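Local atomic coordinates of adenosine kinase, putative (Trypanosoma brucei, PDB entry 3OTX), a protein that probably catalyses the magnesium-dependent transfer of a phosphate from ATP to adenosine, giving AMP and ADP in purine salvage. Residues L215-A228 against P254-D268. The protein carries 1 engineered substitution. Residues are numbered along the deposited sequence; the frame is centred on the assembly and turned at random.
Sequences LPYTDIIVANRHEA and PYTGTKGRVVVFTRD. With AP5 (bis(adenosine)-5'-pentaphosphate), chain C.
R261 bends twice, at chi2 and chi3, and this turns the NE/NH2 edge of its guanidinium to T218 O. NE and NH2 both donate to that oxygen, side-on and in the guanidinium plane, with NE 2.9 Å from T218 O. NH2 also donates to P254 O. One face of the guanidinium lies against Y255 CB and the other against I221 CD1. Y255 extends with CG anti to its backbone N (chi1 180°), which carries its hydroxyl to D219. Y255 OH donates to the anti lone pair of D219 OD1 at 2.6 Å, and the carboxylate stands nearly perpendicular to the ring. The same hydroxyl accepts from G260 N, so it is gripped by two bonds, one given and one received. D219 OD2 is bound by F194 N of the neighbouring strand.

Strands 220-224 and 262-267 then run parallel, 15° apart. Five backbone hydrogen bonds join the two segments here, starting with V262 N to D219 O just before the first strand and ending with T266 N to A223 O. I220 lies alongside V262, and V222 alongside V264, on the face that meets helix 300-311. On the other face A228 CB sits over the centre of the F265 ring, 3.4 Å from its centroid in a CH-pi contact. A223 CB touches the same ring at CD1.

At the C-terminal ends, R225 NH1 makes a salt bridge to D268 OD2 at 2.7 Å, nearly straight at 169°. E270 takes a second salt bridge from R225 NH2. N224 and E227 form a capping box at the start of helix 225-235. N224 ND2 donates to AP5 O1B at 2.8 Å, while T266 OG1 and D268 N both donate to O2A. N224, T266 and D268 belong to the ADP site. Nucleotide phosphates bound at the C-terminal ends of parallel strands are characteristic of the ribokinase (PfkB) fold.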
# COMPACT_ATOMS: atom_id res chain seq x y z
N LEU A 215 3.87 11.15 -10.85
CA LEU A 215 2.91 12.09 -10.24
C LEU A 215 1.97 12.83 -11.21
O LEU A 215 0.79 12.96 -10.93
CB LEU A 215 3.62 13.11 -9.35
CG LEU A 215 4.15 12.50 -8.05
CD1 LEU A 215 5.12 13.54 -7.47
CD2 LEU A 215 3.00 12.19 -7.12
N PRO A 216 2.48 13.31 -12.36
CA PRO A 216 1.57 14.01 -13.29
C PRO A 216 0.37 13.15 -13.72
O PRO A 216 -0.69 13.68 -14.03
CB PRO A 216 2.45 14.29 -14.50
CG PRO A 216 3.85 14.20 -14.01
CD PRO A 216 3.85 13.20 -12.89
N TYR A 217 0.56 11.83 -13.75
CA TYR A 217 -0.51 10.92 -14.19
C TYR A 217 -1.36 10.45 -13.01
O TYR A 217 -2.26 9.64 -13.18
CB TYR A 217 0.12 9.66 -14.82
CG TYR A 217 0.89 9.78 -16.10
CD1 TYR A 217 2.29 9.82 -16.09
CD2 TYR A 217 0.23 9.75 -17.33
CE1 TYR A 217 3.02 9.88 -17.29
CE2 TYR A 217 0.94 9.79 -18.52
CZ TYR A 217 2.32 9.86 -18.50
OH TYR A 217 3.00 9.90 -19.70
N THR A 218 -1.02 10.92 -11.81
CA THR A 218 -1.64 10.41 -10.59
C THR A 218 -2.82 11.30 -10.22
O THR A 218 -2.65 12.50 -9.94
CB THR A 218 -0.63 10.32 -9.45
OG1 THR A 218 0.42 9.40 -9.83
CG2 THR A 218 -1.30 9.79 -8.18
N ASP A 219 -4.02 10.72 -10.23
CA ASP A 219 -5.19 11.46 -9.75
C ASP A 219 -5.25 11.57 -8.21
O ASP A 219 -5.46 12.68 -7.70
CB ASP A 219 -6.46 10.82 -10.28
CG ASP A 219 -6.43 10.66 -11.78
OD1 ASP A 219 -6.43 11.68 -12.50
OD2 ASP A 219 -6.40 9.53 -12.25
N ILE A 220 -5.04 10.46 -7.48
CA ILE A 220 -5.21 10.52 -6.04
C ILE A 220 -3.88 10.09 -5.41
O ILE A 220 -3.33 9.05 -5.74
CB ILE A 220 -6.36 9.60 -5.58
CG1 ILE A 220 -7.66 9.96 -6.32
CG2 ILE A 220 -6.51 9.68 -4.06
CD1 ILE A 220 -8.92 9.55 -5.58
N ILE A 221 -3.38 10.94 -4.53
CA ILE A 221 -2.18 10.66 -3.78
C ILE A 221 -2.61 10.45 -2.33
O ILE A 221 -3.26 11.31 -1.74
CB ILE A 221 -1.21 11.84 -3.80
CG1 ILE A 221 -0.79 12.18 -5.26
CG2 ILE A 221 -0.00 11.53 -2.89
CD1 ILE A 221 -0.10 13.52 -5.41
N VAL A 222 -2.23 9.30 -1.77
CA VAL A 222 -2.60 8.95 -0.39
C VAL A 222 -1.29 8.77 0.39
O VAL A 222 -0.31 8.21 -0.13
CB VAL A 222 -3.43 7.65 -0.36
CG1 VAL A 222 -3.79 7.25 1.08
CG2 VAL A 222 -4.72 7.85 -1.15
N ALA A 223 -1.23 9.31 1.62
CA ALA A 223 -0.06 9.12 2.47
C ALA A 223 -0.44 9.31 3.93
O ALA A 223 -1.55 9.66 4.23
CB ALA A 223 1.03 10.09 2.12
N ASN A 224 0.51 9.06 4.82
CA ASN A 224 0.32 9.44 6.21
C ASN A 224 1.01 10.77 6.53
O ASN A 224 1.63 11.39 5.67
CB ASN A 224 0.80 8.31 7.14
CG ASN A 224 2.28 8.07 7.04
OD1 ASN A 224 3.01 8.83 6.40
ND2 ASN A 224 2.74 7.01 7.66
N ARG A 225 0.95 11.16 7.80
CA ARG A 225 1.47 12.46 8.24
C ARG A 225 2.99 12.57 7.96
O ARG A 225 3.49 13.59 7.46
CB ARG A 225 1.22 12.61 9.75
CG ARG A 225 1.46 14.02 10.25
CD ARG A 225 1.71 14.05 11.76
NE ARG A 225 0.50 13.98 12.60
CZ ARG A 225 -0.04 12.86 13.09
NH1 ARG A 225 0.50 11.67 12.78
NH2 ARG A 225 -1.12 12.92 13.89
N HIS A 226 3.70 11.49 8.26
CA HIS A 226 5.14 11.49 8.12
C HIS A 226 5.59 11.61 6.66
O HIS A 226 6.49 12.40 6.34
CB HIS A 226 5.69 10.23 8.76
CG HIS A 226 7.16 10.24 8.97
ND1 HIS A 226 7.77 9.55 9.99
CD2 HIS A 226 8.16 10.87 8.29
CE1 HIS A 226 9.08 9.74 9.93
NE2 HIS A 226 9.34 10.54 8.92
N GLU A 227 4.95 10.82 5.80
CA GLU A 227 5.24 10.82 4.37
C GLU A 227 4.86 12.17 3.79
O GLU A 227 5.56 12.65 2.89
CB GLU A 227 4.44 9.72 3.70
CG GLU A 227 4.95 8.31 4.05
CD GLU A 227 3.85 7.26 3.89
OE1 GLU A 227 2.77 7.56 3.31
OE2 GLU A 227 4.05 6.13 4.36
N ALA A 228 3.79 12.79 4.27
CA ALA A 228 3.43 14.12 3.78
C ALA A 228 4.53 15.13 4.09
O ALA A 228 4.91 15.95 3.22
CB ALA A 228 2.06 14.59 4.36
N PRO A 254 2.76 18.72 -10.58
CA PRO A 254 2.29 18.60 -11.96
C PRO A 254 1.13 17.61 -12.04
O PRO A 254 1.17 16.58 -11.37
CB PRO A 254 3.51 18.05 -12.69
CG PRO A 254 4.66 18.70 -11.97
CD PRO A 254 4.24 18.69 -10.50
N TYR A 255 0.10 17.95 -12.81
CA TYR A 255 -1.06 17.09 -13.00
C TYR A 255 -1.62 17.29 -14.40
O TYR A 255 -1.95 18.42 -14.78
CB TYR A 255 -2.17 17.42 -11.98
CG TYR A 255 -3.41 16.57 -12.11
CD1 TYR A 255 -3.33 15.17 -12.09
CD2 TYR A 255 -4.66 17.16 -12.25
CE1 TYR A 255 -4.47 14.38 -12.19
CE2 TYR A 255 -5.84 16.38 -12.36
CZ TYR A 255 -5.73 14.99 -12.32
OH TYR A 255 -6.89 14.25 -12.45
N THR A 256 -1.71 16.20 -15.15
CA THR A 256 -2.19 16.25 -16.54
C THR A 256 -3.51 15.50 -16.73
O THR A 256 -3.94 15.26 -17.85
CB THR A 256 -1.13 15.66 -17.51
OG1 THR A 256 -0.80 14.32 -17.13
CG2 THR A 256 0.15 16.51 -17.53
N GLY A 257 -4.15 15.11 -15.63
CA GLY A 257 -5.40 14.37 -15.73
C GLY A 257 -6.64 15.25 -15.79
O GLY A 257 -6.55 16.47 -15.72
N THR A 258 -7.79 14.59 -15.89
CA THR A 258 -9.07 15.28 -16.04
C THR A 258 -10.06 14.94 -14.93
O THR A 258 -11.05 15.67 -14.75
CB THR A 258 -9.72 14.96 -17.41
OG1 THR A 258 -9.90 13.55 -17.52
CG2 THR A 258 -8.85 15.45 -18.56
N LYS A 259 -9.80 13.84 -14.20
CA LYS A 259 -10.72 13.40 -13.12
C LYS A 259 -10.68 14.34 -11.92
O LYS A 259 -11.67 14.46 -11.22
CB LYS A 259 -10.42 11.98 -12.63
CG LYS A 259 -10.69 10.85 -13.65
CD LYS A 259 -12.17 10.63 -13.88
CE LYS A 259 -12.36 9.60 -14.96
NZ LYS A 259 -13.76 9.14 -15.05
N GLY A 260 -9.53 14.97 -11.69
CA GLY A 260 -9.35 15.94 -10.61
C GLY A 260 -8.37 15.31 -9.64
O GLY A 260 -8.49 14.13 -9.29
N ARG A 261 -7.38 16.09 -9.24
CA ARG A 261 -6.38 15.66 -8.26
C ARG A 261 -6.95 15.70 -6.84
O ARG A 261 -7.58 16.69 -6.44
CB ARG A 261 -5.12 16.55 -8.46
CG ARG A 261 -4.10 16.62 -7.34
CD ARG A 261 -3.28 15.32 -7.11
NE ARG A 261 -2.46 14.85 -8.27
CZ ARG A 261 -1.41 15.49 -8.80
NH1 ARG A 261 -1.03 16.69 -8.36
NH2 ARG A 261 -0.75 14.93 -9.81
N VAL A 262 -6.75 14.61 -6.10
CA VAL A 262 -7.23 14.47 -4.73
C VAL A 262 -6.00 14.10 -3.89
O VAL A 262 -5.19 13.27 -4.31
CB VAL A 262 -8.28 13.32 -4.59
CG1 VAL A 262 -8.82 13.17 -3.13
CG2 VAL A 262 -9.42 13.51 -5.58
N VAL A 263 -5.88 14.67 -2.70
CA VAL A 263 -4.80 14.31 -1.80
C VAL A 263 -5.42 13.91 -0.47
O VAL A 263 -6.28 14.63 0.06
CB VAL A 263 -3.79 15.46 -1.66
CG1 VAL A 263 -2.64 15.09 -0.75
CG2 VAL A 263 -3.20 15.86 -3.05
N VAL A 264 -4.99 12.77 0.08
CA VAL A 264 -5.55 12.25 1.33
C VAL A 264 -4.38 11.92 2.25
O VAL A 264 -3.58 11.04 1.92
CB VAL A 264 -6.31 10.93 1.06
CG1 VAL A 264 -6.90 10.36 2.37
CG2 VAL A 264 -7.42 11.13 0.02
N PHE A 265 -4.27 12.59 3.39
CA PHE A 265 -3.19 12.34 4.35
C PHE A 265 -3.81 11.94 5.69
O PHE A 265 -4.52 12.74 6.32
CB PHE A 265 -2.32 13.59 4.58
CG PHE A 265 -1.51 14.03 3.41
CD1 PHE A 265 -0.97 13.09 2.53
CD2 PHE A 265 -1.24 15.39 3.21
CE1 PHE A 265 -0.17 13.51 1.45
CE2 PHE A 265 -0.45 15.81 2.14
CZ PHE A 265 0.07 14.86 1.26
N THR A 266 -3.52 10.72 6.11
CA THR A 266 -4.02 10.21 7.37
C THR A 266 -3.11 10.66 8.51
O THR A 266 -1.91 10.92 8.31
CB THR A 266 -4.16 8.68 7.38
OG1 THR A 266 -2.88 8.08 7.15
CG2 THR A 266 -5.11 8.21 6.28
N ARG A 267 -3.70 10.73 9.71
CA ARG A 267 -3.02 11.29 10.86
C ARG A 267 -3.23 10.48 12.14
O ARG A 267 -3.31 11.05 13.21
CB ARG A 267 -3.39 12.77 11.06
CG ARG A 267 -2.93 13.65 9.86
CD ARG A 267 -2.89 15.09 10.29
NE ARG A 267 -4.24 15.54 10.58
CZ ARG A 267 -4.57 16.82 10.70
NH1 ARG A 267 -3.63 17.75 10.58
NH2 ARG A 267 -5.83 17.16 10.94
N ASP A 268 -3.20 9.16 12.01
CA ASP A 268 -3.55 8.21 13.11
C ASP A 268 -4.83 8.60 13.87
O ASP A 268 -5.92 8.53 13.26
CB ASP A 268 -2.37 7.86 14.06
CG ASP A 268 -1.67 9.08 14.63
OD1 ASP A 268 -2.05 9.53 15.73
OD2 ASP A 268 -0.76 9.59 13.95
PA AP5 C . -2.15 6.05 10.26
O1A AP5 C . -1.39 5.83 11.56
O2A AP5 C . -2.14 7.49 9.77
O3A AP5 C . -1.61 5.15 9.04
PB AP5 C . -0.07 4.78 8.72
O1B AP5 C . 0.90 5.70 9.39
O2B AP5 C . 0.02 4.63 7.24
O3B AP5 C . -0.02 3.35 9.42
PG AP5 C . 1.17 2.43 9.94
O1G AP5 C . 0.60 1.55 11.01
O2G AP5 C . 2.35 3.18 10.51
O3G AP5 C . 1.42 1.59 8.66
PD AP5 C . 2.50 0.42 8.37
O1D AP5 C . 3.39 0.10 9.55
O2D AP5 C . 3.14 0.79 7.06
O3D AP5 C . 1.52 -0.85 8.21
PE AP5 C . 0.77 -1.31 6.86
O1E AP5 C . 0.29 -0.10 6.11
O2E AP5 C . -0.25 -2.39 7.20
O5F AP5 C . -3.63 5.46 10.47
C5F AP5 C . -4.54 5.36 9.37
C4F AP5 C . -5.95 5.34 9.90
O4F AP5 C . -6.08 4.29 10.88
C3F AP5 C . -6.36 6.58 10.68
O3F AP5 C . -6.86 7.55 9.79
C2F AP5 C . -7.36 6.06 11.67
O2F AP5 C . -8.61 5.92 11.06
C1F AP5 C . -6.83 4.66 11.97
N9A AP5 C . -5.92 4.60 13.16
C8A AP5 C . -4.54 4.40 13.15
N7A AP5 C . -4.11 4.40 14.44
C5A AP5 C . -5.18 4.57 15.25
C6A AP5 C . -5.34 4.60 16.62
N6A AP5 C . -4.33 4.35 17.46
N1A AP5 C . -6.60 4.78 17.14
C2A AP5 C . -7.72 4.91 16.33
N3A AP5 C . -7.55 4.86 14.96
C4A AP5 C . -6.32 4.67 14.44
O5J AP5 C . 1.97 -1.96 5.97
C5J AP5 C . 2.66 -3.10 6.46
C4J AP5 C . 3.04 -3.89 5.22
O4J AP5 C . 4.08 -3.22 4.49
C3J AP5 C . 3.65 -5.26 5.52
O3J AP5 C . 2.65 -6.24 5.24
C2J AP5 C . 4.88 -5.35 4.60
O2J AP5 C . 4.96 -6.58 3.88
C1J AP5 C . 4.65 -4.19 3.66
N9B AP5 C . 5.88 -3.70 3.03
C8B AP5 C . 6.98 -3.23 3.70
N7B AP5 C . 7.91 -2.92 2.76
C5B AP5 C . 7.40 -3.18 1.52
C6B AP5 C . 7.92 -3.03 0.22
N6B AP5 C . 9.18 -2.64 -0.04
N1B AP5 C . 7.11 -3.45 -0.80
C2B AP5 C . 5.81 -3.88 -0.63
N3B AP5 C . 5.32 -4.06 0.64
C4B AP5 C . 6.11 -3.68 1.69
O HOH W 1 -7.77 11.80 -14.94